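Local coordinates for protein rRNA adenine N-6-methyltransferase (Saccharopolyspora erythraea, PDB 6NVM) that dimethylates a single adenine of 23S rRNA at N6 using S-adenosyl-L-methionine, which lowers ribosome affinity for macrolide, lincosamide and streptogramin B antibiotics, at residues R56-R61 and F196-D201; A60-T65 and S213-L218; V165-F170 and P209-A214; Y178-R183 and V277-P282. All blocks are in the same frame, centred on the assembly; numbering follows the deposited sequence.

Interaction 1 (R56-R61 and F196-D201); sequences RKTIAR and FVEKVD
Arg61 and Glu198 make the ionic part of this contact. The salt bridge is long and weak: NE of Arg61 stands 3.6 Å from OE1 of Glu198, with guanidinium and carboxylate planes 26° apart. The aliphatic part of the arginine also lies against the acid, its CG 3.8 Å from Glu198 OE1. Glu198 gets there because its CG sits between the backbone N and the carbonyl carbon (chi1 70°) and the chain then runs straight out to the helix. A methyl of Val197, CG1, lies oblique to the guanidinium, 4.2 Å from Arg61 NE.

Water supplies the second polar link. One molecule donates to Thr58 OG1 at 2.9 Å and to Glu198 OE2 at 3.2 Å; the same threonine hydroxyl is also hydrogen-bonded to Asp55.

Helix 56-65 lies here against the edge strand 192-200 of the class I methyltransferase sheet; the axes of segments 56-61 and 196-200 approach to 10.9 Å, running roughly antiparallel. Val197 and Glu198 both face Ile215 of the adjoining strand, a classic beta bulge, and both side chains point toward the helix.

For apolar contact, Thr58 turns its methyl to Val200, with CG2 4.0 Å from Val200 CG2 and almost as near CG1.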
loop_
_atom_site.group_PDB
_atom_site.type_symbol
_atom_site.label_atom_id
_atom_site.label_comp_id
_atom_site.label_asym_id
_atom_site.label_seq_id
_atom_site.Cartn_x
_atom_site.Cartn_y
_atom_site.Cartn_z
ATOM N N ARG A 56 16.483 -5.717 15.438
ATOM C CA ARG A 56 16.974 -4.369 15.171
ATOM C C ARG A 56 17.255 -4.167 13.689
ATOM O O ARG A 56 17.037 -3.071 13.154
ATOM C CB ARG A 56 18.229 -4.096 16.002
ATOM C CG ARG A 56 17.973 -4.044 17.515
ATOM C CD ARG A 56 19.249 -3.749 18.304
ATOM N NE ARG A 56 19.911 -2.543 17.813
ATOM C CZ ARG A 56 19.578 -1.302 18.159
ATOM N NH1 ARG A 56 18.588 -1.076 19.021
ATOM N NH2 ARG A 56 20.240 -0.277 17.638
ATOM N N LYS A 57 17.731 -5.208 13.003
ATOM C CA LYS A 57 18.054 -5.072 11.586
ATOM C C LYS A 57 16.801 -4.808 10.761
ATOM O O LYS A 57 16.821 -3.996 9.828
ATOM C CB LYS A 57 18.770 -6.329 11.093
ATOM C CG LYS A 57 19.119 -6.316 9.609
ATOM C CD LYS A 57 19.772 -7.626 9.185
ATOM C CE LYS A 57 20.081 -7.644 7.695
ATOM N NZ LYS A 57 20.688 -8.935 7.264
ATOM N N THR A 58 15.704 -5.485 11.083
ATOM C CA THR A 58 14.463 -5.257 10.351
ATOM C C THR A 58 13.905 -3.873 10.645
ATOM O O THR A 58 13.432 -3.179 9.737
ATOM C CB THR A 58 13.449 -6.335 10.713
ATOM O OG1 THR A 58 14.047 -7.621 10.502
ATOM C CG2 THR A 58 12.196 -6.207 9.857
ATOM N N ILE A 59 13.957 -3.451 11.908
ATOM C CA ILE A 59 13.478 -2.120 12.269
ATOM C C ILE A 59 14.225 -1.053 11.474
ATOM O O ILE A 59 13.617 -0.122 10.930
ATOM C CB ILE A 59 13.603 -1.923 13.794
ATOM C CG1 ILE A 59 12.569 -2.815 14.494
ATOM C CG2 ILE A 59 13.411 -0.455 14.188
ATOM C CD1 ILE A 59 12.663 -2.831 16.008
ATOM N N ALA A 60 15.548 -1.179 11.376
ATOM C CA ALA A 60 16.326 -0.220 10.594
ATOM C C ALA A 60 15.937 -0.272 9.122
ATOM O O ALA A 60 15.883 0.762 8.445
ATOM C CB ALA A 60 17.822 -0.494 10.763
ATOM N N ARG A 61 15.652 -1.473 8.613
ATOM C CA ARG A 61 15.227 -1.623 7.225
ATOM C C ARG A 61 13.921 -0.883 6.965
ATOM O O ARG A 61 13.763 -0.227 5.927
ATOM C CB ARG A 61 15.083 -3.112 6.905
ATOM C CG ARG A 61 14.715 -3.430 5.474
ATOM C CD ARG A 61 15.879 -3.173 4.548
ATOM N NE ARG A 61 15.614 -3.664 3.201
ATOM C CZ ARG A 61 16.391 -3.424 2.153
ATOM N NH1 ARG A 61 17.488 -2.688 2.290
ATOM N NH2 ARG A 61 16.068 -3.915 0.964
ATOM N N PHE A 196 6.899 -4.805 -3.038
ATOM C CA PHE A 196 7.214 -5.796 -2.017
ATOM C C PHE A 196 8.670 -5.606 -1.611
ATOM O O PHE A 196 9.569 -5.674 -2.460
ATOM C CB PHE A 196 6.981 -7.210 -2.548
ATOM C CG PHE A 196 7.227 -8.292 -1.534
ATOM C CD1 PHE A 196 6.200 -8.750 -0.731
ATOM C CD2 PHE A 196 8.485 -8.854 -1.389
ATOM C CE1 PHE A 196 6.418 -9.743 0.196
ATOM C CE2 PHE A 196 8.709 -9.847 -0.459
ATOM C CZ PHE A 196 7.675 -10.293 0.333
ATOM N N VAL A 197 8.913 -5.356 -0.324
ATOM C CA VAL A 197 10.273 -5.075 0.123
ATOM C C VAL A 197 10.946 -6.366 0.582
ATOM O O VAL A 197 11.972 -6.770 0.023
ATOM C CB VAL A 197 10.286 -4.002 1.226
ATOM C CG1 VAL A 197 11.692 -3.813 1.778
ATOM C CG2 VAL A 197 9.758 -2.684 0.674
ATOM N N GLU A 198 10.392 -7.025 1.596
ATOM C CA GLU A 198 11.005 -8.270 2.051
ATOM C C GLU A 198 10.055 -9.016 2.979
ATOM O O GLU A 198 9.190 -8.423 3.630
ATOM C CB GLU A 198 12.337 -8.012 2.770
ATOM C CG GLU A 198 12.184 -7.338 4.131
ATOM C CD GLU A 198 13.518 -7.110 4.831
ATOM O OE1 GLU A 198 14.538 -6.942 4.129
ATOM O OE2 GLU A 198 13.544 -7.108 6.082
ATOM N N LYS A 199 10.252 -10.329 3.043
ATOM C CA LYS A 199 9.595 -11.153 4.045
ATOM C C LYS A 199 10.209 -10.903 5.419
ATOM O O LYS A 199 11.397 -10.604 5.547
ATOM C CB LYS A 199 9.728 -12.633 3.676
ATOM C CG LYS A 199 9.153 -13.609 4.696
ATOM C CD LYS A 199 9.464 -15.051 4.309
ATOM C CE LYS A 199 8.944 -16.035 5.346
ATOM N NZ LYS A 199 9.369 -17.431 5.058
ATOM N N VAL A 200 9.386 -11.039 6.457
ATOM C CA VAL A 200 9.829 -10.876 7.841
ATOM C C VAL A 200 9.411 -12.128 8.602
ATOM O O VAL A 200 8.215 -12.367 8.802
ATOM C CB VAL A 200 9.245 -9.618 8.499
ATOM C CG1 VAL A 200 9.769 -9.463 9.928
ATOM C CG2 VAL A 200 9.581 -8.386 7.680
ATOM N N ASP A 201 10.390 -12.913 9.043
ATOM C CA ASP A 201 10.099 -14.193 9.676
ATOM C C ASP A 201 9.390 -13.994 11.013
ATOM O O ASP A 201 9.684 -13.055 11.762
ATOM C CB ASP A 201 11.389 -14.987 9.871
ATOM C CG ASP A 201 11.133 -16.450 10.182
ATOM O OD1 ASP A 201 10.529 -16.746 11.235
ATOM O OD2 ASP A 201 11.523 -17.305 9.361
HETATM O O HOH W 1 13.436 -9.392 8.330
#

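Interaction 2 (A60-T65 and S213-L218)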
loop_
_atom_site.group_PDB
_atom_site.type_symbol
_atom_site.label_atom_id
_atom_site.label_comp_id
_atom_site.label_asym_id
_atom_site.label_seq_id
_atom_site.Cartn_x
_atom_site.Cartn_y
_atom_site.Cartn_z
ATOM N N ALA A 60 15.548 -1.179 11.376
ATOM C CA ALA A 60 16.326 -0.220 10.594
ATOM C C ALA A 60 15.937 -0.272 9.122
ATOM O O ALA A 60 15.883 0.762 8.445
ATOM C CB ALA A 60 17.822 -0.494 10.763
ATOM N N ARG A 61 15.652 -1.473 8.613
ATOM C CA ARG A 61 15.227 -1.623 7.225
ATOM C C ARG A 61 13.921 -0.883 6.965
ATOM O O ARG A 61 13.763 -0.227 5.927
ATOM C CB ARG A 61 15.083 -3.112 6.905
ATOM C CG ARG A 61 14.715 -3.430 5.474
ATOM C CD ARG A 61 15.879 -3.173 4.548
ATOM N NE ARG A 61 15.614 -3.664 3.201
ATOM C CZ ARG A 61 16.391 -3.424 2.153
ATOM N NH1 ARG A 61 17.488 -2.688 2.290
ATOM N NH2 ARG A 61 16.068 -3.915 0.964
ATOM N N ILE A 62 12.976 -0.968 7.902
ATOM C CA ILE A 62 11.720 -0.241 7.766
ATOM C C ILE A 62 11.981 1.258 7.678
ATOM O O ILE A 62 11.442 1.953 6.806
ATOM C CB ILE A 62 10.780 -0.581 8.937
ATOM C CG1 ILE A 62 10.440 -2.074 8.919
ATOM C CG2 ILE A 62 9.515 0.269 8.872
ATOM C CD1 ILE A 62 9.817 -2.578 10.203
ATOM N N ALA A 63 12.799 1.783 8.593
ATOM C CA ALA A 63 13.039 3.221 8.623
ATOM C C ALA A 63 13.686 3.701 7.328
ATOM O O ALA A 63 13.321 4.756 6.795
ATOM C CB ALA A 63 13.906 3.579 9.829
ATOM N N GLU A 64 14.649 2.936 6.805
ATOM C CA GLU A 64 15.281 3.294 5.539
ATOM C C GLU A 64 14.314 3.160 4.363
ATOM O O GLU A 64 14.381 3.949 3.413
ATOM C CB GLU A 64 16.521 2.421 5.330
ATOM C CG GLU A 64 17.606 2.660 6.382
ATOM C CD GLU A 64 18.625 1.535 6.467
ATOM O OE1 GLU A 64 18.329 0.412 6.001
ATOM O OE2 GLU A 64 19.726 1.778 7.010
ATOM N N THR A 65 13.398 2.193 4.422
ATOM C CA THR A 65 12.431 2.003 3.345
ATOM C C THR A 65 11.482 3.187 3.215
ATOM O O THR A 65 10.959 3.449 2.124
ATOM C CB THR A 65 11.625 0.721 3.597
ATOM O OG1 THR A 65 12.491 -0.412 3.504
ATOM C CG2 THR A 65 10.485 0.564 2.598
ATOM N N SER A 213 5.464 -12.369 8.230
ATOM C CA SER A 213 5.053 -11.028 7.850
ATOM C C SER A 213 5.900 -10.557 6.668
ATOM O O SER A 213 6.711 -11.305 6.115
ATOM C CB SER A 213 5.173 -10.076 9.043
ATOM O OG SER A 213 4.296 -10.447 10.092
ATOM N N ALA A 214 5.716 -9.295 6.298
ATOM C CA ALA A 214 6.457 -8.717 5.190
ATOM C C ALA A 214 6.425 -7.206 5.333
ATOM O O ALA A 214 5.535 -6.645 5.978
ATOM C CB ALA A 214 5.872 -9.149 3.840
ATOM N N ILE A 215 7.417 -6.555 4.738
ATOM C CA ILE A 215 7.404 -5.111 4.552
ATOM C C ILE A 215 6.947 -4.838 3.131
ATOM O O ILE A 215 7.511 -5.386 2.174
ATOM C CB ILE A 215 8.786 -4.488 4.808
ATOM C CG1 ILE A 215 9.275 -4.824 6.216
ATOM C CG2 ILE A 215 8.718 -2.975 4.616
ATOM C CD1 ILE A 215 10.737 -4.521 6.435
ATOM N N MET A 216 5.928 -4.000 2.991
ATOM C CA MET A 216 5.472 -3.533 1.693
ATOM C C MET A 216 5.377 -2.015 1.735
ATOM O O MET A 216 5.230 -1.411 2.802
ATOM C CB MET A 216 4.113 -4.147 1.309
ATOM C CG MET A 216 2.963 -3.781 2.234
ATOM S SD MET A 216 1.369 -4.426 1.664
ATOM C CE MET A 216 1.158 -3.522 0.137
ATOM N N ARG A 217 5.460 -1.401 0.559
ATOM C CA ARG A 217 5.469 0.050 0.448
ATOM C C ARG A 217 4.571 0.497 -0.694
ATOM O O ARG A 217 4.581 -0.099 -1.771
ATOM C CB ARG A 217 6.898 0.568 0.230
ATOM C CG ARG A 217 7.013 2.079 0.052
ATOM C CD ARG A 217 8.481 2.509 0.017
ATOM N NE ARG A 217 9.226 1.777 -1.006
ATOM C CZ ARG A 217 10.550 1.764 -1.110
ATOM N NH1 ARG A 217 11.298 2.444 -0.253
ATOM N NH2 ARG A 217 11.129 1.064 -2.074
ATOM N N LEU A 218 3.779 1.531 -0.432
ATOM C CA LEU A 218 3.080 2.287 -1.463
ATOM C C LEU A 218 3.816 3.598 -1.694
ATOM O O LEU A 218 4.249 4.248 -0.741
ATOM C CB LEU A 218 1.635 2.594 -1.056
ATOM C CG LEU A 218 0.754 1.451 -0.570
ATOM C CD1 LEU A 218 -0.657 1.967 -0.297
ATOM C CD2 LEU A 218 0.731 0.338 -1.584
#
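Ile215 and Arg217 reach from strand 213-220 to helix 56-65, one of the helices flanking the sheet of the Rossmann-like methyltransferase fold. Segments 60-65 and 213-218 run almost parallel, 9° apart, with 10.0 Å between their axes.

The apolar contact centres on the end of Ile215. Its CD1 presses on CG1 of Ile62 at 3.5 Å, tighter than usual for two carbons, while CG of Arg61 lies beside the same methyl at 4.2 Å.

The polar contact is a single short, somewhat bent hydrogen bond. With CG anti to the backbone N (chi1 178°) and a bend at chi3, Arg217 brings its guanidinium to the C-terminal end of the helix. NH1 donates to Thr65 O at 2.6 Å, and CG2 of Thr65 lies over one face of the guanidinium; NH2 makes a salt bridge to Glu195 on strand 192-200, tying helix to edge strand.

Within the helix, the Thr65 hydroxyl turns back to the preceding turn: OG1 donates to Arg61 O at 2.7 Å, and this oxygen also takes Thr65 N from the opposite face of its carbonyl plane. The Arg217 bond lies in the carbonyl plane of Thr65, on a lone pair of its oxygen.

Interaction 3 (V165-F170 and P209-A214)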
loop_
_atom_site.group_PDB
_atom_site.type_symbol
_atom_site.label_atom_id
_atom_site.label_comp_id
_atom_site.label_asym_id
_atom_site.label_seq_id
_atom_site.Cartn_x
_atom_site.Cartn_y
_atom_site.Cartn_z
ATOM N N VAL A 165 4.303 -3.084 7.764
ATOM C CA VAL A 165 4.564 -4.477 8.092
ATOM C C VAL A 165 3.207 -5.161 8.164
ATOM O O VAL A 165 2.358 -4.778 8.981
ATOM C CB VAL A 165 5.327 -4.616 9.417
ATOM C CG1 VAL A 165 5.559 -6.087 9.748
ATOM C CG2 VAL A 165 6.635 -3.862 9.352
ATOM N N THR A 166 2.990 -6.147 7.299
ATOM C CA THR A 166 1.726 -6.871 7.215
ATOM C C THR A 166 2.004 -8.368 7.237
ATOM O O THR A 166 3.153 -8.810 7.220
ATOM C CB THR A 166 0.953 -6.501 5.940
ATOM O OG1 THR A 166 1.618 -7.052 4.793
ATOM C CG2 THR A 166 0.853 -4.991 5.785
ATOM N N GLN A 167 0.938 -9.160 7.258
ATOM C CA GLN A 167 1.102 -10.585 7.018
ATOM C C GLN A 167 1.700 -10.800 5.634
ATOM O O GLN A 167 1.491 -10.005 4.712
ATOM C CB GLN A 167 -0.234 -11.319 7.142
ATOM C CG GLN A 167 -0.732 -11.441 8.571
ATOM C CD GLN A 167 -1.910 -12.388 8.702
ATOM O OE1 GLN A 167 -2.502 -12.807 7.707
ATOM N NE2 GLN A 167 -2.253 -12.735 9.937
ATOM N N LEU A 168 2.461 -11.886 5.497
ATOM C CA LEU A 168 3.181 -12.147 4.253
ATOM C C LEU A 168 2.230 -12.282 3.068
ATOM O O LEU A 168 2.456 -11.690 2.004
ATOM C CB LEU A 168 4.034 -13.408 4.403
ATOM C CG LEU A 168 4.793 -13.875 3.159
ATOM C CD1 LEU A 168 5.754 -12.804 2.659
ATOM C CD2 LEU A 168 5.535 -15.178 3.452
ATOM N N GLU A 169 1.166 -13.075 3.219
ATOM C CA GLU A 169 0.308 -13.347 2.069
ATOM C C GLU A 169 -0.423 -12.092 1.611
ATOM O O GLU A 169 -0.605 -11.876 0.405
ATOM C CB GLU A 169 -0.682 -14.465 2.402
ATOM C CG GLU A 169 -0.074 -15.859 2.310
ATOM C CD GLU A 169 0.483 -16.162 0.926
ATOM O OE1 GLU A 169 -0.026 -15.589 -0.062
ATOM O OE2 GLU A 169 1.438 -16.960 0.826
ATOM N N PHE A 170 -0.843 -11.246 2.553
ATOM C CA PHE A 170 -1.461 -9.977 2.183
ATOM C C PHE A 170 -0.524 -9.151 1.313
ATOM O O PHE A 170 -0.934 -8.594 0.287
ATOM C CB PHE A 170 -1.847 -9.204 3.444
ATOM C CG PHE A 170 -2.475 -7.870 3.165
ATOM C CD1 PHE A 170 -1.687 -6.751 2.924
ATOM C CD2 PHE A 170 -3.855 -7.739 3.131
ATOM C CE1 PHE A 170 -2.263 -5.522 2.656
ATOM C CE2 PHE A 170 -4.442 -6.516 2.867
ATOM C CZ PHE A 170 -3.646 -5.403 2.630
ATOM N N PRO A 209 4.224 -14.931 16.212
ATOM C CA PRO A 209 2.919 -15.260 15.618
ATOM C C PRO A 209 2.924 -16.603 14.906
ATOM O O PRO A 209 3.925 -17.327 14.939
ATOM C CB PRO A 209 2.690 -14.108 14.634
ATOM C CG PRO A 209 4.066 -13.737 14.198
ATOM C CD PRO A 209 4.955 -13.937 15.404
ATOM N N LYS A 210 1.814 -16.938 14.245
ATOM C CA LYS A 210 1.690 -18.209 13.542
ATOM C C LYS A 210 2.186 -18.141 12.105
ATOM O O LYS A 210 2.727 -19.130 11.598
ATOM C CB LYS A 210 0.232 -18.682 13.550
ATOM C CG LYS A 210 -0.747 -17.747 12.843
ATOM C CD LYS A 210 -2.151 -18.341 12.800
ATOM C CE LYS A 210 -3.164 -17.358 12.230
ATOM N NZ LYS A 210 -2.870 -16.991 10.817
ATOM N N VAL A 211 2.013 -17.002 11.435
ATOM C CA VAL A 211 2.439 -16.841 10.052
ATOM C C VAL A 211 3.492 -15.744 9.984
ATOM O O VAL A 211 3.675 -14.955 10.915
ATOM C CB VAL A 211 1.264 -16.520 9.105
ATOM C CG1 VAL A 211 0.401 -17.754 8.897
ATOM C CG2 VAL A 211 0.440 -15.355 9.646
ATOM N N ASP A 212 4.189 -15.709 8.853
ATOM C CA ASP A 212 5.238 -14.733 8.628
ATOM C C ASP A 212 4.645 -13.409 8.162
ATOM O O ASP A 212 3.484 -13.322 7.754
ATOM C CB ASP A 212 6.231 -15.255 7.596
ATOM C CG ASP A 212 6.918 -16.525 8.048
ATOM O OD1 ASP A 212 7.349 -16.581 9.220
ATOM O OD2 ASP A 212 7.011 -17.467 7.236
ATOM N N SER A 213 5.464 -12.369 8.230
ATOM C CA SER A 213 5.053 -11.028 7.850
ATOM C C SER A 213 5.900 -10.557 6.668
ATOM O O SER A 213 6.711 -11.305 6.115
ATOM C CB SER A 213 5.173 -10.076 9.043
ATOM O OG SER A 213 4.296 -10.447 10.092
ATOM N N ALA A 214 5.716 -9.295 6.298
ATOM C CA ALA A 214 6.457 -8.717 5.190
ATOM C C ALA A 214 6.425 -7.206 5.333
ATOM O O ALA A 214 5.535 -6.645 5.978
ATOM C CB ALA A 214 5.872 -9.149 3.840
#
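The side-chain amide of Gln167 meets a methyl of Val211: CG2 is 3.8 Å from NE2 and nearly as close to CD. The other flat groups are peptides. Thr166 N donates to Ala214 O at 2.9 Å, and Ala214 N answers to Thr166 O at 2.8 Å. CA of Val165 adds a CA-H...O contact to Ala214 O at 3.2 Å.

Thr166 and Ala214 thus form an antiparallel hydrogen-bonded pair, with side chains on the same face of the sheet. Strand 213-220 is the one that runs antiparallel to 159-167 in the class I methyltransferase sheet, whose strand order is 3-2-1-4-5-7-6. The next pair, Gln167 and Ser213, is a non-hydrogen-bonded one whose CA atoms come within 4.1 Å and whose side chains diverge. There strand 159-167 ends and Gln167 takes the N-cap position of the following helix. Leu168 N, in the first turn, donates instead across the contact, to Asp212 O at 2.9 Å.

Leu168 adds the apolar touch. Its CG is anti to the backbone N (chi1 176°), and CD1 rests 3.8 Å from Ala214 CB.

Around this corner, Leu168 and Ala214 both pack on Phe196 of edge strand 192-200, which is hydrogen-bonded to strand 213-220 through Ser213 and Val200. On the other flank Val165 is hydrogen-bonded to Gly139 of parallel strand 135-140 and to Ile141 just beyond it, and Thr166 touches helix 146-155 through Thr146.

Interaction 4 (Y178-R183 and V277-P282); sequences YGRWSR and VAYVRP. With SO4 (sulfate ion), chain B.
Trp181 and Pro282 form the tight core of this contact. The proline ring crosses the indole at about a right angle and lays CD over the centre of one face, 3.4 Å from the six-membered centroid and 9° off the ring normal, a close CH-pi contact. CA of Arg281 makes a second, less centred CH-pi contact on the same face, 4.3 Å from the five-membered centroid. Backbone pins the tryptophan as well: Trp181 N donates to Ala278 O at 2.8 Å, and that oxygen also lies at the edge of the indole. A water takes up the indole N-H, accepting from NE1 at 3.1 Å while donating to Gly179 O and Tyr279 O, and so bridges both loops.

The side toward solvent is looser. Exposed Arg180 runs extended, with Ala278 CB over one face of its guanidinium, 3.8 Å from NH1, and Tyr279 CE1 near its edge. The two planar groups stand 72° apart. Arg180 CA sits above the centre of the tyrosine ring, whose CD2 makes the one close approach on this side, 3.1 Å from Gly179 O. Farther along, a sulfate, probably from the crystallisation liquor, takes a hydrogen bond from Ser182 OG and from Leu184 N and lies beside Arg183.

Both loops lead into helices: Ser182 is the N-cap of 183-188 and Arg281 that of 282-292. The contact therefore joins the region after helix 168-175 to the C-terminal helical part, with Arg183 salt-bridged to Glu239 of helix 228-243 and Pro282 touching Trp189.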
loop_
_atom_site.group_PDB
_atom_site.type_symbol
_atom_site.label_atom_id
_atom_site.label_comp_id
_atom_site.label_asym_id
_atom_site.label_seq_id
_atom_site.Cartn_x
_atom_site.Cartn_y
_atom_site.Cartn_z
ATOM N N TYR A 178 3.978 -12.980 -6.430
ATOM C CA TYR A 178 4.003 -14.323 -7.004
ATOM C C TYR A 178 3.096 -14.456 -8.228
ATOM O O TYR A 178 2.735 -15.575 -8.604
ATOM C CB TYR A 178 3.633 -15.372 -5.951
ATOM C CG TYR A 178 2.216 -15.294 -5.419
ATOM C CD1 TYR A 178 1.154 -15.851 -6.121
ATOM C CD2 TYR A 178 1.947 -14.693 -4.198
ATOM C CE1 TYR A 178 -0.137 -15.793 -5.631
ATOM C CE2 TYR A 178 0.660 -14.627 -3.698
ATOM C CZ TYR A 178 -0.379 -15.179 -4.418
ATOM O OH TYR A 178 -1.664 -15.117 -3.924
ATOM N N GLY A 179 2.723 -13.345 -8.864
ATOM C CA GLY A 179 2.043 -13.376 -10.140
ATOM C C GLY A 179 0.557 -13.082 -10.089
ATOM O O GLY A 179 -0.033 -12.788 -11.135
ATOM N N ARG A 180 -0.062 -13.153 -8.916
ATOM C CA ARG A 180 -1.483 -12.872 -8.762
ATOM C C ARG A 180 -1.667 -11.449 -8.243
ATOM O O ARG A 180 -0.952 -11.013 -7.336
ATOM C CB ARG A 180 -2.131 -13.877 -7.807
ATOM C CG ARG A 180 -3.640 -13.963 -7.914
ATOM C CD ARG A 180 -4.206 -15.068 -7.031
ATOM N NE ARG A 180 -5.653 -14.932 -6.859
ATOM C CZ ARG A 180 -6.570 -15.469 -7.659
ATOM N NH1 ARG A 180 -6.214 -16.200 -8.709
ATOM N NH2 ARG A 180 -7.858 -15.274 -7.407
ATOM N N TRP A 181 -2.633 -10.732 -8.817
ATOM C CA TRP A 181 -2.765 -9.294 -8.614
ATOM C C TRP A 181 -4.107 -8.949 -7.988
ATOM O O TRP A 181 -5.157 -9.408 -8.451
ATOM C CB TRP A 181 -2.607 -8.543 -9.938
ATOM C CG TRP A 181 -1.228 -8.642 -10.470
ATOM C CD1 TRP A 181 -0.751 -9.568 -11.351
ATOM C CD2 TRP A 181 -0.128 -7.795 -10.139
ATOM N NE1 TRP A 181 0.581 -9.345 -11.593
ATOM C CE2 TRP A 181 0.989 -8.262 -10.859
ATOM C CE3 TRP A 181 0.021 -6.687 -9.303
ATOM C CZ2 TRP A 181 2.235 -7.655 -10.777
ATOM C CZ3 TRP A 181 1.266 -6.085 -9.219
ATOM C CH2 TRP A 181 2.356 -6.574 -9.952
ATOM N N SER A 182 -4.058 -8.131 -6.944
ATOM C CA SER A 182 -5.260 -7.590 -6.332
ATOM C C SER A 182 -5.944 -6.609 -7.277
ATOM O O SER A 182 -5.288 -5.834 -7.977
ATOM C CB SER A 182 -4.898 -6.888 -5.024
ATOM O OG SER A 182 -5.957 -6.071 -4.558
ATOM N N ARG A 183 -7.275 -6.649 -7.290
ATOM C CA ARG A 183 -8.047 -5.692 -8.072
ATOM C C ARG A 183 -7.739 -4.257 -7.658
ATOM O O ARG A 183 -7.615 -3.369 -8.508
ATOM C CB ARG A 183 -9.537 -5.990 -7.904
ATOM C CG ARG A 183 -10.495 -4.962 -8.511
ATOM C CD ARG A 183 -11.929 -5.262 -8.078
ATOM N NE ARG A 183 -12.786 -4.077 -8.055
ATOM C CZ ARG A 183 -12.795 -3.172 -7.077
ATOM N NH1 ARG A 183 -11.973 -3.291 -6.041
ATOM N NH2 ARG A 183 -13.615 -2.129 -7.141
ATOM N N VAL A 277 -7.863 -13.267 -15.216
ATOM C CA VAL A 277 -7.824 -11.824 -14.991
ATOM C C VAL A 277 -6.803 -11.472 -13.917
ATOM O O VAL A 277 -6.039 -10.511 -14.061
ATOM C CB VAL A 277 -9.232 -11.315 -14.634
ATOM C CG1 VAL A 277 -9.214 -9.835 -14.280
ATOM C CG2 VAL A 277 -10.177 -11.562 -15.797
ATOM N N ALA A 278 -6.760 -12.252 -12.836
ATOM C CA ALA A 278 -5.885 -11.944 -11.712
ATOM C C ALA A 278 -4.403 -12.075 -12.046
ATOM O O ALA A 278 -3.573 -11.613 -11.255
ATOM C CB ALA A 278 -6.224 -12.853 -10.528
ATOM N N TYR A 279 -4.044 -12.680 -13.177
ATOM C CA TYR A 279 -2.641 -12.836 -13.547
ATOM C C TYR A 279 -2.201 -11.872 -14.643
ATOM O O TYR A 279 -1.032 -11.900 -15.039
ATOM C CB TYR A 279 -2.361 -14.282 -13.971
ATOM C CG TYR A 279 -2.185 -15.207 -12.787
ATOM C CD1 TYR A 279 -3.284 -15.780 -12.160
ATOM C CD2 TYR A 279 -0.922 -15.488 -12.283
ATOM C CE1 TYR A 279 -3.130 -16.615 -11.068
ATOM C CE2 TYR A 279 -0.755 -16.322 -11.190
ATOM C CZ TYR A 279 -1.863 -16.882 -10.586
ATOM O OH TYR A 279 -1.700 -17.713 -9.498
ATOM N N VAL A 280 -3.093 -11.007 -15.122
ATOM C CA VAL A 280 -2.681 -9.913 -15.996
ATOM C C VAL A 280 -1.894 -8.896 -15.179
ATOM O O VAL A 280 -2.309 -8.506 -14.082
ATOM C CB VAL A 280 -3.907 -9.266 -16.657
ATOM C CG1 VAL A 280 -3.483 -8.147 -17.611
ATOM C CG2 VAL A 280 -4.738 -10.315 -17.381
ATOM N N ARG A 281 -0.756 -8.454 -15.714
ATOM C CA ARG A 281 0.102 -7.533 -14.991
ATOM C C ARG A 281 -0.358 -6.088 -15.170
ATOM O O ARG A 281 -1.019 -5.747 -16.154
ATOM C CB ARG A 281 1.548 -7.676 -15.464
ATOM C CG ARG A 281 2.172 -9.030 -15.144
ATOM C CD ARG A 281 3.657 -9.067 -15.480
ATOM N NE ARG A 281 3.900 -9.204 -16.918
ATOM C CZ ARG A 281 4.050 -10.367 -17.552
ATOM N NH1 ARG A 281 3.986 -11.512 -16.884
ATOM N NH2 ARG A 281 4.266 -10.388 -18.862
ATOM N N PRO A 282 -0.015 -5.212 -14.221
ATOM C CA PRO A 282 -0.399 -3.796 -14.368
ATOM C C PRO A 282 0.085 -3.166 -15.662
ATOM O O PRO A 282 -0.647 -2.380 -16.274
ATOM C CB PRO A 282 0.240 -3.142 -13.135
ATOM C CG PRO A 282 0.284 -4.229 -12.130
ATOM C CD PRO A 282 0.570 -5.486 -12.897
HETATM S S SO4 B . -9.883 -5.772 -3.836
HETATM O O1 SO4 B . -10.708 -6.975 -3.761
HETATM O O2 SO4 B . -10.603 -4.735 -4.571
HETATM O O3 SO4 B . -8.633 -6.085 -4.523
HETATM O O4 SO4 B . -9.591 -5.290 -2.487
HETATM O O HOH W 2 1.326 -11.777 -13.326
#

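How the interactions relate
Interactions 1, 2 and 3 form one continuous region of the sheet and the helix that covers it. Interactions 1 and 2 share helix 56-65 and have centres 6 Å apart; a probable hydrogen bond, Glu198 O to Ile215 N at 2.8 Å, joins their strands. Interactions 2 and 3 share Ser213 and Ala214, and Ile62 CD1 packs on Val165 CG2 at 3.5 Å. This group borders the predicted S-adenosyl-L-methionine site: the side chains of Thr58 and Ile62 are each about 4 Å from that of Leu53, and that of Val165 about 4 Å from that of Ala140. Interaction 4 lies apart, away from that site, its centre about 20 Å from that of interaction 3, touching it through Glu169 and Tyr178.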